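Long-range contacts in salicylic acid-binding protein 2 (Nicotiana tabacum, PDB 1XKL), which hydrolyses methyl salicylate to salicylic acid and methanol in the signalling that establishes systemic acquired resistance in tobacco: residues I98-M108 and V200-D210; F117-R125 and G212-Q221. One frame throughout, in Å; residues are numbered along the deposited sequence.

Contact 1: residues I98-M108 and V200-D210; sequences IYAAVFLAAFM and VKRVYIVCTED. With STH (2-amino-4H-1,3-benzoxathiin-4-ol), chain E.
Tyr-204 leans toward strand 100-104, its ring over the carbonyl of Phe-103 and its hydroxyl bonded to Ala-106, just past the strand's end. CG stands anti to the backbone N (chi1 -161°), which brings one ring face onto Phe-103 O, 3.6 Å above the ring plane and over its centre, while CD2 packs on Phe-103 CB. The phenol donates from Tyr-204 OH to Ala-106 O (2.7 Å), in the carbonyl plane and on a lone pair; engagement of both face and hydroxyl restricts the ring's rotation. The selenium of Met-108, a selenomethionine, lies in the plane of the same ring at its edge, a Met-aromatic contact with SE 4.0 Å from Tyr-204 CD2. An extended chain (chi1 -176°) carries SE to that edge, the bend at chi3 then brings CE near Tyr-204 CD2, and CG rests over the centre of the Phe-103 ring. Arg-202 runs its CD past both Met-108 SE and Phe-103 CE1, and its NH2 bonds to Gly-226 O.

On the other face of the sheet, Val-102 CG1 meets Ile-205 CD1 at 3.7 Å, and Leu-104 CD1 touches both Ile-205 CG2 and Cys-207 SG. Five backbone hydrogen bonds join the parallel strands, from Ala-101 N to Lys-201 O at one end to Ala-105 N to Ile-205 O at the other. Beyond them, Ala-105 CB touches OD2 of the charge-relay residue Asp-210 (3.3 Å), which is hydrogen-bonded to His-238 ND1. In the central sheet of this alpha/beta hydrolase, strand 75-80 flanks 98-104, helix 245-258 covers Val-102, Leu-104 and Ile-205, and helix 215-225 packs on Tyr-204.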
loop_
_atom_site.group_PDB
_atom_site.type_symbol
_atom_site.label_atom_id
_atom_site.label_comp_id
_atom_site.label_asym_id
_atom_site.label_seq_id
_atom_site.Cartn_x
_atom_site.Cartn_y
_atom_site.Cartn_z
ATOM N N ILE A 98 -22.054 11.870 -42.437
ATOM C CA ILE A 98 -22.086 12.942 -41.453
ATOM C C ILE A 98 -22.765 14.213 -41.969
ATOM O O ILE A 98 -22.297 14.821 -42.925
ATOM C CB ILE A 98 -20.652 13.278 -41.022
ATOM C CG1 ILE A 98 -19.952 11.988 -40.570
ATOM C CG2 ILE A 98 -20.662 14.321 -39.924
ATOM C CD1 ILE A 98 -18.454 12.108 -40.449
ATOM N N TYR A 99 -23.861 14.618 -41.331
ATOM C CA TYR A 99 -24.567 15.827 -41.743
ATOM C C TYR A 99 -23.668 17.036 -41.497
ATOM O O TYR A 99 -23.587 17.954 -42.314
ATOM C CB TYR A 99 -25.867 16.002 -40.948
ATOM C CG TYR A 99 -26.945 14.989 -41.265
ATOM C CD1 TYR A 99 -27.397 14.091 -40.296
ATOM C CD2 TYR A 99 -27.532 14.941 -42.532
ATOM C CE1 TYR A 99 -28.411 13.169 -40.583
ATOM C CE2 TYR A 99 -28.543 14.028 -42.828
ATOM C CZ TYR A 99 -28.978 13.146 -41.851
ATOM O OH TYR A 99 -29.974 12.245 -42.153
ATOM N N ALA A 100 -22.987 17.023 -40.362
ATOM C CA ALA A 100 -22.108 18.112 -40.003
ATOM C C ALA A 100 -21.264 17.703 -38.816
ATOM O O ALA A 100 -21.633 16.804 -38.055
ATOM C CB ALA A 100 -22.925 19.347 -39.656
ATOM N N ALA A 101 -20.128 18.370 -38.668
ATOM C CA ALA A 101 -19.217 18.108 -37.571
ATOM C C ALA A 101 -19.193 19.347 -36.696
ATOM O O ALA A 101 -18.929 20.449 -37.170
ATOM C CB ALA A 101 -17.816 17.809 -38.114
ATOM N N VAL A 102 -19.479 19.164 -35.415
ATOM C CA VAL A 102 -19.506 20.274 -34.479
ATOM C C VAL A 102 -18.302 20.213 -33.545
ATOM O O VAL A 102 -18.052 19.187 -32.898
ATOM C CB VAL A 102 -20.809 20.246 -33.637
ATOM C CG1 VAL A 102 -20.891 21.475 -32.748
ATOM C CG2 VAL A 102 -22.012 20.184 -34.565
ATOM N N PHE A 103 -17.559 21.314 -33.488
ATOM C CA PHE A 103 -16.382 21.415 -32.643
ATOM C C PHE A 103 -16.662 22.336 -31.470
ATOM O O PHE A 103 -16.677 23.558 -31.610
ATOM C CB PHE A 103 -15.174 21.925 -33.460
ATOM C CG PHE A 103 -14.766 21.001 -34.584
ATOM C CD1 PHE A 103 -15.461 20.996 -35.789
ATOM C CD2 PHE A 103 -13.712 20.101 -34.414
ATOM C CE1 PHE A 103 -15.115 20.108 -36.805
ATOM C CE2 PHE A 103 -13.360 19.211 -35.422
ATOM C CZ PHE A 103 -14.062 19.212 -36.617
ATOM N N LEU A 104 -16.903 21.733 -30.312
ATOM C CA LEU A 104 -17.200 22.485 -29.097
ATOM C C LEU A 104 -15.898 22.765 -28.361
ATOM O O LEU A 104 -15.292 21.850 -27.802
ATOM C CB LEU A 104 -18.140 21.670 -28.198
ATOM C CG LEU A 104 -18.433 22.232 -26.814
ATOM C CD1 LEU A 104 -19.208 23.554 -26.932
ATOM C CD2 LEU A 104 -19.252 21.201 -26.033
ATOM N N ALA A 105 -15.474 24.029 -28.372
ATOM C CA ALA A 105 -14.240 24.443 -27.720
ATOM C C ALA A 105 -13.219 23.324 -27.909
ATOM O O ALA A 105 -12.558 22.896 -26.968
ATOM C CB ALA A 105 -14.487 24.694 -26.242
ATOM N N ALA A 106 -13.115 22.865 -29.148
ATOM C CA ALA A 106 -12.239 21.779 -29.523
ATOM C C ALA A 106 -11.031 22.198 -30.346
ATOM O O ALA A 106 -10.824 23.383 -30.654
ATOM C CB ALA A 106 -13.037 20.753 -30.315
ATOM N N PHE A 107 -10.227 21.196 -30.682
ATOM C CA PHE A 107 -9.070 21.392 -31.535
ATOM C C PHE A 107 -9.606 20.950 -32.882
ATOM O O PHE A 107 -10.035 19.808 -33.041
ATOM C CB PHE A 107 -7.907 20.492 -31.116
ATOM C CG PHE A 107 -7.195 20.959 -29.883
ATOM C CD1 PHE A 107 -7.079 20.122 -28.776
ATOM C CD2 PHE A 107 -6.628 22.233 -29.830
ATOM C CE1 PHE A 107 -6.410 20.541 -27.634
ATOM C CE2 PHE A 107 -5.954 22.666 -28.690
ATOM C CZ PHE A 107 -5.843 21.818 -27.586
HETATM N N MSE A 108 -9.607 21.864 -33.842
HETATM C CA MSE A 108 -10.105 21.575 -35.177
HETATM C C MSE A 108 -8.946 21.592 -36.163
HETATM O O MSE A 108 -8.365 22.646 -36.425
HETATM C CB MSE A 108 -11.151 22.630 -35.558
HETATM C CG MSE A 108 -11.829 22.397 -36.887
HETATM SE SE MSE A 108 -13.120 23.774 -37.212
HETATM C CE MSE A 108 -11.893 25.276 -37.263
ATOM N N VAL A 200 -16.725 17.733 -45.357
ATOM C CA VAL A 200 -17.738 17.764 -44.300
ATOM C C VAL A 200 -17.919 19.164 -43.702
ATOM O O VAL A 200 -16.939 19.836 -43.393
ATOM C CB VAL A 200 -17.372 16.782 -43.155
ATOM C CG1 VAL A 200 -18.461 16.793 -42.090
ATOM C CG2 VAL A 200 -17.192 15.379 -43.708
ATOM N N LYS A 201 -19.166 19.602 -43.536
ATOM C CA LYS A 201 -19.420 20.925 -42.968
ATOM C C LYS A 201 -18.972 20.980 -41.516
ATOM O O LYS A 201 -19.236 20.059 -40.738
ATOM C CB LYS A 201 -20.906 21.289 -43.059
ATOM C CG LYS A 201 -21.441 21.270 -44.476
ATOM C CD LYS A 201 -22.668 22.134 -44.618
ATOM C CE LYS A 201 -23.276 21.961 -45.995
ATOM N NZ LYS A 201 -22.263 22.159 -47.068
ATOM N N ARG A 202 -18.295 22.069 -41.163
ATOM C CA ARG A 202 -17.785 22.264 -39.816
ATOM C C ARG A 202 -18.443 23.434 -39.099
ATOM O O ARG A 202 -18.537 24.540 -39.640
ATOM C CB ARG A 202 -16.276 22.526 -39.839
ATOM C CG ARG A 202 -15.438 21.495 -40.580
ATOM C CD ARG A 202 -13.946 21.673 -40.275
ATOM N NE ARG A 202 -13.338 22.862 -40.882
ATOM C CZ ARG A 202 -12.789 22.891 -42.095
ATOM N NH1 ARG A 202 -12.768 21.802 -42.847
ATOM N NH2 ARG A 202 -12.242 24.007 -42.548
ATOM N N VAL A 203 -18.869 23.185 -37.866
ATOM C CA VAL A 203 -19.488 24.201 -37.037
ATOM C C VAL A 203 -18.653 24.318 -35.768
ATOM O O VAL A 203 -18.362 23.311 -35.113
ATOM C CB VAL A 203 -20.947 23.800 -36.665
ATOM C CG1 VAL A 203 -21.592 24.878 -35.817
ATOM C CG2 VAL A 203 -21.756 23.568 -37.930
ATOM N N TYR A 204 -18.241 25.532 -35.424
ATOM C CA TYR A 204 -17.451 25.709 -34.218
ATOM C C TYR A 204 -18.238 26.471 -33.157
ATOM O O TYR A 204 -18.719 27.582 -33.405
ATOM C CB TYR A 204 -16.140 26.449 -34.535
ATOM C CG TYR A 204 -15.088 26.261 -33.466
ATOM C CD1 TYR A 204 -15.233 26.849 -32.213
ATOM C CD2 TYR A 204 -13.970 25.453 -33.689
ATOM C CE1 TYR A 204 -14.299 26.636 -31.208
ATOM C CE2 TYR A 204 -13.023 25.233 -32.686
ATOM C CZ TYR A 204 -13.191 25.825 -31.453
ATOM O OH TYR A 204 -12.267 25.637 -30.452
ATOM N N ILE A 205 -18.400 25.856 -31.987
ATOM C CA ILE A 205 -19.113 26.503 -30.892
ATOM C C ILE A 205 -18.064 27.022 -29.934
ATOM O O ILE A 205 -17.321 26.252 -29.319
ATOM C CB ILE A 205 -20.083 25.524 -30.139
ATOM C CG1 ILE A 205 -21.113 24.950 -31.107
ATOM C CG2 ILE A 205 -20.811 26.264 -29.032
ATOM C CD1 ILE A 205 -22.171 24.054 -30.448
ATOM N N VAL A 206 -17.990 28.342 -29.836
ATOM C CA VAL A 206 -17.026 29.015 -28.978
ATOM C C VAL A 206 -17.547 29.215 -27.566
ATOM O O VAL A 206 -18.695 29.618 -27.374
ATOM C CB VAL A 206 -16.677 30.417 -29.529
ATOM C CG1 VAL A 206 -15.742 31.131 -28.562
ATOM C CG2 VAL A 206 -16.046 30.295 -30.905
ATOM N N CYS A 207 -16.687 28.947 -26.587
ATOM C CA CYS A 207 -17.022 29.122 -25.181
ATOM C C CYS A 207 -16.170 30.288 -24.678
ATOM O O CYS A 207 -15.011 30.116 -24.287
ATOM C CB CYS A 207 -16.738 27.827 -24.405
ATOM S SG CYS A 207 -17.755 26.428 -24.981
ATOM N N THR A 208 -16.772 31.480 -24.717
ATOM C CA THR A 208 -16.132 32.740 -24.338
ATOM C C THR A 208 -15.353 32.755 -23.035
ATOM O O THR A 208 -14.364 33.473 -22.918
ATOM C CB THR A 208 -17.165 33.917 -24.287
ATOM O OG1 THR A 208 -17.978 33.803 -23.114
ATOM C CG2 THR A 208 -18.064 33.899 -25.515
ATOM N N GLU A 209 -15.777 31.970 -22.053
ATOM C CA GLU A 209 -15.085 31.970 -20.769
ATOM C C GLU A 209 -14.123 30.809 -20.576
ATOM O O GLU A 209 -13.638 30.573 -19.472
ATOM C CB GLU A 209 -16.108 31.985 -19.638
ATOM C CG GLU A 209 -17.034 33.181 -19.694
ATOM C CD GLU A 209 -16.273 34.489 -19.670
ATOM O OE1 GLU A 209 -15.477 34.692 -18.729
ATOM O OE2 GLU A 209 -16.465 35.314 -20.592
ATOM N N ASP A 210 -13.836 30.097 -21.655
ATOM C CA ASP A 210 -12.933 28.962 -21.597
ATOM C C ASP A 210 -11.533 29.377 -21.160
ATOM O O ASP A 210 -10.939 30.281 -21.748
ATOM C CB ASP A 210 -12.843 28.307 -22.972
ATOM C CG ASP A 210 -12.333 26.886 -22.908
ATOM O OD1 ASP A 210 -11.421 26.606 -22.101
ATOM O OD2 ASP A 210 -12.845 26.049 -23.681
HETATM C C8 STH E . -7.501 18.509 -24.389
HETATM O O8 STH E . -6.636 17.930 -25.264
HETATM C C1 STH E . -7.177 19.788 -23.693
HETATM C C2 STH E . -8.155 20.373 -22.742
HETATM C C3 STH E . -7.841 21.593 -22.078
HETATM C C4 STH E . -6.585 22.237 -22.304
HETATM C C5 STH E . -5.634 21.677 -23.212
HETATM C C6 STH E . -5.918 20.469 -23.884
HETATM C C7 STH E . -9.864 18.764 -23.399
HETATM O O2 STH E . -9.414 19.764 -22.500
HETATM N N7 STH E . -10.734 17.934 -22.706
HETATM S S7 STH E . -8.741 17.890 -24.161
HETATM O O HOH W 1 -21.398 18.055 -44.214
#

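Contact 2: residues F117-R125 and G212-Q221; sequences FVLEQYNER and GIPEEFQRWQ. With STH (2-amino-4H-1,3-benzoxathiin-4-ol), chain E.
Phe-217 presents one ring face to Tyr-122, whose CB lies 3.6 Å above the ring plane, offset toward the rim, and whose CA makes a CH-pi contact with the same ring. The Tyr-122 ring turns its edge to that face: the planes stand 78° apart and the centroids 5.6 Å, a T-shaped pair. Phe-217 CZ also comes within 3.3 Å of Val-118 O. With CG anti to the backbone N (chi1 170°), Tyr-122 extends along the start of segment 212-221, where Tyr-122 OH donates to Gly-212 O at 2.6 Å, the donor tilted from the carbonyl plane. This hydroxyl also lies 3.4 Å from STH C5, in the ligand pocket.

The pairing joins helix 117-124, in the excursion between strands 98-104 and 202-207 of the alpha/beta hydrolase fold, to helix 215-225, which follows strand 202-207; the helix segments run roughly antiparallel, at 146°. Toward solvent, Trp-220 takes over from Phe-217. Arg-125 sets its guanidinium over one face of the indole as a cation-pi contact, tilted so that NH1 and NH2 lie nearer the ring plane than NE, with CZ 3.9 Å from the centroid of the five-membered ring; its CG packs against Phe-217 CD1. Bends at chi2 and chi3 bring the chain past Phe-217 to Trp-220. At the far end of the indole, Gln-121 CG touches Trp-220 CH2 (3.6 Å), and the same carbon of Trp-220 meets Phe-117 CE2, the two aromatic rings lying oblique.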
loop_
_atom_site.group_PDB
_atom_site.type_symbol
_atom_site.label_atom_id
_atom_site.label_comp_id
_atom_site.label_asym_id
_atom_site.label_seq_id
_atom_site.Cartn_x
_atom_site.Cartn_y
_atom_site.Cartn_z
ATOM N N PHE A 117 -0.578 20.388 -36.361
ATOM C CA PHE A 117 -0.626 21.846 -36.478
ATOM C C PHE A 117 -1.366 22.582 -35.359
ATOM O O PHE A 117 -0.760 23.390 -34.646
ATOM C CB PHE A 117 -1.226 22.247 -37.830
ATOM C CG PHE A 117 -1.191 23.733 -38.103
ATOM C CD1 PHE A 117 0.007 24.441 -38.048
ATOM C CD2 PHE A 117 -2.354 24.415 -38.442
ATOM C CE1 PHE A 117 0.046 25.806 -38.330
ATOM C CE2 PHE A 117 -2.327 25.781 -38.725
ATOM C CZ PHE A 117 -1.123 26.475 -38.669
ATOM N N VAL A 118 -2.664 22.323 -35.186
ATOM C CA VAL A 118 -3.407 23.041 -34.149
ATOM C C VAL A 118 -2.905 22.772 -32.740
ATOM O O VAL A 118 -2.997 23.642 -31.876
ATOM C CB VAL A 118 -4.940 22.768 -34.223
ATOM C CG1 VAL A 118 -5.456 23.172 -35.591
ATOM C CG2 VAL A 118 -5.260 21.297 -33.932
ATOM N N LEU A 119 -2.360 21.582 -32.504
ATOM C CA LEU A 119 -1.840 21.258 -31.181
ATOM C C LEU A 119 -0.548 22.029 -30.945
ATOM O O LEU A 119 -0.302 22.522 -29.843
ATOM C CB LEU A 119 -1.606 19.747 -31.059
ATOM C CG LEU A 119 -2.880 18.890 -31.117
ATOM C CD1 LEU A 119 -2.547 17.432 -30.832
ATOM C CD2 LEU A 119 -3.877 19.408 -30.082
ATOM N N GLU A 120 0.263 22.148 -31.995
ATOM C CA GLU A 120 1.531 22.881 -31.924
ATOM C C GLU A 120 1.256 24.362 -31.717
ATOM O O GLU A 120 1.907 25.016 -30.905
ATOM C CB GLU A 120 2.335 22.666 -33.214
ATOM C CG GLU A 120 2.983 21.290 -33.296
ATOM C CD GLU A 120 3.568 20.982 -34.667
ATOM O OE1 GLU A 120 4.382 20.042 -34.759
ATOM O OE2 GLU A 120 3.211 21.667 -35.648
ATOM N N GLN A 121 0.279 24.889 -32.446
ATOM C CA GLN A 121 -0.066 26.292 -32.304
ATOM C C GLN A 121 -0.585 26.553 -30.896
ATOM O O GLN A 121 -0.133 27.484 -30.224
ATOM C CB GLN A 121 -1.103 26.684 -33.357
ATOM C CG GLN A 121 -0.534 26.713 -34.773
ATOM C CD GLN A 121 0.575 27.746 -34.920
ATOM O OE1 GLN A 121 0.355 28.940 -34.720
ATOM N NE2 GLN A 121 1.775 27.287 -35.263
ATOM N N TYR A 122 -1.525 25.725 -30.439
ATOM C CA TYR A 122 -2.079 25.872 -29.092
ATOM C C TYR A 122 -0.958 26.028 -28.061
ATOM O O TYR A 122 -0.963 26.956 -27.258
ATOM C CB TYR A 122 -2.926 24.647 -28.727
ATOM C CG TYR A 122 -3.340 24.622 -27.273
ATOM C CD1 TYR A 122 -4.355 25.450 -26.805
ATOM C CD2 TYR A 122 -2.665 23.822 -26.353
ATOM C CE1 TYR A 122 -4.684 25.490 -25.456
ATOM C CE2 TYR A 122 -2.983 23.853 -25.002
ATOM C CZ TYR A 122 -3.992 24.692 -24.558
ATOM O OH TYR A 122 -4.287 24.753 -23.216
ATOM N N ASN A 123 -0.002 25.105 -28.090
ATOM C CA ASN A 123 1.111 25.127 -27.154
ATOM C C ASN A 123 1.994 26.355 -27.288
ATOM O O ASN A 123 2.541 26.837 -26.298
ATOM C CB ASN A 123 1.960 23.872 -27.322
ATOM C CG ASN A 123 1.227 22.619 -26.899
ATOM O OD1 ASN A 123 0.787 22.500 -25.753
ATOM N ND2 ASN A 123 1.091 21.673 -27.821
ATOM N N GLU A 124 2.137 26.856 -28.510
ATOM C CA GLU A 124 2.969 28.030 -28.751
ATOM C C GLU A 124 2.349 29.292 -28.184
ATOM O O GLU A 124 3.051 30.270 -27.935
ATOM C CB GLU A 124 3.231 28.193 -30.246
ATOM C CG GLU A 124 4.351 27.300 -30.746
ATOM C CD GLU A 124 4.385 27.188 -32.250
ATOM O OE1 GLU A 124 4.395 28.238 -32.932
ATOM O OE2 GLU A 124 4.408 26.046 -32.754
ATOM N N ARG A 125 1.034 29.295 -27.990
ATOM C CA ARG A 125 0.419 30.477 -27.406
ATOM C C ARG A 125 -0.215 30.146 -26.068
ATOM O O ARG A 125 -1.178 30.787 -25.655
ATOM C CB ARG A 125 -0.608 31.114 -28.352
ATOM C CG ARG A 125 -1.583 30.173 -28.985
ATOM C CD ARG A 125 -1.332 30.092 -30.479
ATOM N NE ARG A 125 -1.415 31.389 -31.131
ATOM C CZ ARG A 125 -1.286 31.570 -32.442
ATOM N NH1 ARG A 125 -1.069 30.522 -33.223
ATOM N NH2 ARG A 125 -1.367 32.797 -32.973
ATOM N N GLY A 212 -9.182 26.758 -20.526
ATOM C CA GLY A 212 -8.294 25.663 -20.889
ATOM C C GLY A 212 -7.744 25.917 -22.276
ATOM O O GLY A 212 -6.533 25.906 -22.522
ATOM N N ILE A 213 -8.683 26.132 -23.184
ATOM C CA ILE A 213 -8.416 26.452 -24.574
ATOM C C ILE A 213 -9.124 27.800 -24.670
ATOM O O ILE A 213 -10.306 27.875 -25.000
ATOM C CB ILE A 213 -9.084 25.453 -25.530
ATOM C CG1 ILE A 213 -8.576 24.034 -25.248
ATOM C CG2 ILE A 213 -8.806 25.850 -26.964
ATOM C CD1 ILE A 213 -9.043 23.000 -26.269
ATOM N N PRO A 214 -8.407 28.883 -24.343
ATOM C CA PRO A 214 -8.937 30.251 -24.368
ATOM C C PRO A 214 -9.660 30.657 -25.647
ATOM O O PRO A 214 -9.376 30.141 -26.727
ATOM C CB PRO A 214 -7.707 31.110 -24.059
ATOM C CG PRO A 214 -6.541 30.230 -24.433
ATOM C CD PRO A 214 -6.978 28.873 -23.993
ATOM N N GLU A 215 -10.620 31.568 -25.498
ATOM C CA GLU A 215 -11.430 32.061 -26.611
ATOM C C GLU A 215 -10.575 32.511 -27.776
ATOM O O GLU A 215 -10.881 32.227 -28.939
ATOM C CB GLU A 215 -12.295 33.241 -26.167
ATOM C CG GLU A 215 -13.199 33.751 -27.279
ATOM C CD GLU A 215 -14.062 34.925 -26.861
ATOM O OE1 GLU A 215 -14.991 35.270 -27.620
ATOM O OE2 GLU A 215 -13.816 35.505 -25.784
ATOM N N GLU A 216 -9.503 33.226 -27.454
ATOM C CA GLU A 216 -8.610 33.736 -28.482
ATOM C C GLU A 216 -8.110 32.639 -29.409
ATOM O O GLU A 216 -8.097 32.818 -30.629
ATOM C CB GLU A 216 -7.428 34.485 -27.850
ATOM C CG GLU A 216 -6.769 33.788 -26.659
ATOM C CD GLU A 216 -7.336 34.243 -25.314
ATOM O OE1 GLU A 216 -8.577 34.165 -25.131
ATOM O OE2 GLU A 216 -6.539 34.675 -24.441
ATOM N N PHE A 217 -7.712 31.500 -28.846
ATOM C CA PHE A 217 -7.217 30.410 -29.680
ATOM C C PHE A 217 -8.365 29.763 -30.444
ATOM O O PHE A 217 -8.184 29.267 -31.556
ATOM C CB PHE A 217 -6.496 29.349 -28.847
ATOM C CG PHE A 217 -5.894 28.256 -29.678
ATOM C CD1 PHE A 217 -4.729 28.479 -30.408
ATOM C CD2 PHE A 217 -6.531 27.027 -29.792
ATOM C CE1 PHE A 217 -4.213 27.491 -31.243
ATOM C CE2 PHE A 217 -6.023 26.037 -30.622
ATOM C CZ PHE A 217 -4.863 26.266 -31.353
ATOM N N GLN A 218 -9.544 29.749 -29.834
ATOM C CA GLN A 218 -10.704 29.187 -30.490
ATOM C C GLN A 218 -11.011 30.044 -31.723
ATOM O O GLN A 218 -11.219 29.519 -32.819
ATOM C CB GLN A 218 -11.902 29.170 -29.534
ATOM C CG GLN A 218 -11.784 28.178 -28.378
ATOM C CD GLN A 218 -13.022 28.179 -27.503
ATOM O OE1 GLN A 218 -14.142 28.163 -28.004
ATOM N NE2 GLN A 218 -12.828 28.192 -26.194
ATOM N N ARG A 219 -11.026 31.364 -31.551
ATOM C CA ARG A 219 -11.297 32.261 -32.678
ATOM C C ARG A 219 -10.146 32.192 -33.679
ATOM O O ARG A 219 -10.339 32.404 -34.875
ATOM C CB ARG A 219 -11.483 33.702 -32.190
ATOM C CG ARG A 219 -12.331 33.816 -30.931
ATOM C CD ARG A 219 -13.402 34.894 -31.025
ATOM N NE ARG A 219 -14.592 34.437 -31.751
ATOM C CZ ARG A 219 -15.810 34.364 -31.219
ATOM N NH1 ARG A 219 -16.829 33.941 -31.952
ATOM N NH2 ARG A 219 -16.004 34.712 -29.952
ATOM N N TRP A 220 -8.950 31.886 -33.183
ATOM C CA TRP A 220 -7.786 31.774 -34.045
ATOM C C TRP A 220 -7.987 30.628 -35.028
ATOM O O TRP A 220 -7.664 30.747 -36.210
ATOM C CB TRP A 220 -6.527 31.514 -33.225
ATOM C CG TRP A 220 -5.307 31.442 -34.074
ATOM C CD1 TRP A 220 -4.521 32.489 -34.480
ATOM C CD2 TRP A 220 -4.771 30.273 -34.705
ATOM N NE1 TRP A 220 -3.536 32.041 -35.326
ATOM C CE2 TRP A 220 -3.665 30.686 -35.483
ATOM C CE3 TRP A 220 -5.120 28.917 -34.692
ATOM C CZ2 TRP A 220 -2.906 29.791 -36.240
ATOM C CZ3 TRP A 220 -4.365 28.023 -35.447
ATOM C CH2 TRP A 220 -3.270 28.466 -36.210
ATOM N N GLN A 221 -8.519 29.513 -34.539
ATOM C CA GLN A 221 -8.752 28.356 -35.398
ATOM C C GLN A 221 -9.844 28.629 -36.409
ATOM O O GLN A 221 -9.768 28.181 -37.549
ATOM C CB GLN A 221 -9.149 27.138 -34.569
ATOM C CG GLN A 221 -8.148 26.743 -33.511
ATOM C CD GLN A 221 -8.608 25.522 -32.756
ATOM O OE1 GLN A 221 -8.423 24.394 -33.206
ATOM N NE2 GLN A 221 -9.233 25.742 -31.614
HETATM C C8 STH E . -7.501 18.509 -24.389
HETATM O O8 STH E . -6.636 17.930 -25.264
HETATM C C1 STH E . -7.177 19.788 -23.693
HETATM C C2 STH E . -8.155 20.373 -22.742
HETATM C C3 STH E . -7.841 21.593 -22.078
HETATM C C4 STH E . -6.585 22.237 -22.304
HETATM C C5 STH E . -5.634 21.677 -23.212
HETATM C C6 STH E . -5.918 20.469 -23.884
HETATM C C7 STH E . -9.864 18.764 -23.399
HETATM O O2 STH E . -9.414 19.764 -22.500
HETATM N N7 STH E . -10.734 17.934 -22.706
HETATM S S7 STH E . -8.741 17.890 -24.161
#

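How the contacts relate
The segments alternate along the chain: strand 98-104 leads on to helix 117-124 and strand 202-207 to helix 215-225, so contact 1 joins the strands and contact 2 the helices that follow them. Their centres lie about 13 Å apart. Gln-221 spans the gap with its amide, OE1 accepting from Met-108 N at 2.9 Å and NE2 donating to Ala-106 O at 3.0 Å, while Gln-218 OE1 accepts from Cys-207 N. Asp-210 OD1 accepts from the backbone N of both Gly-212 and Ile-213, tying the catalytic aspartate to contact 2. Both contacts border the pocket: Phe-107 CE1 approaches STH O8 at 3.5 Å, and the Phe-107 ring meets that of Tyr-122 edge-to-face.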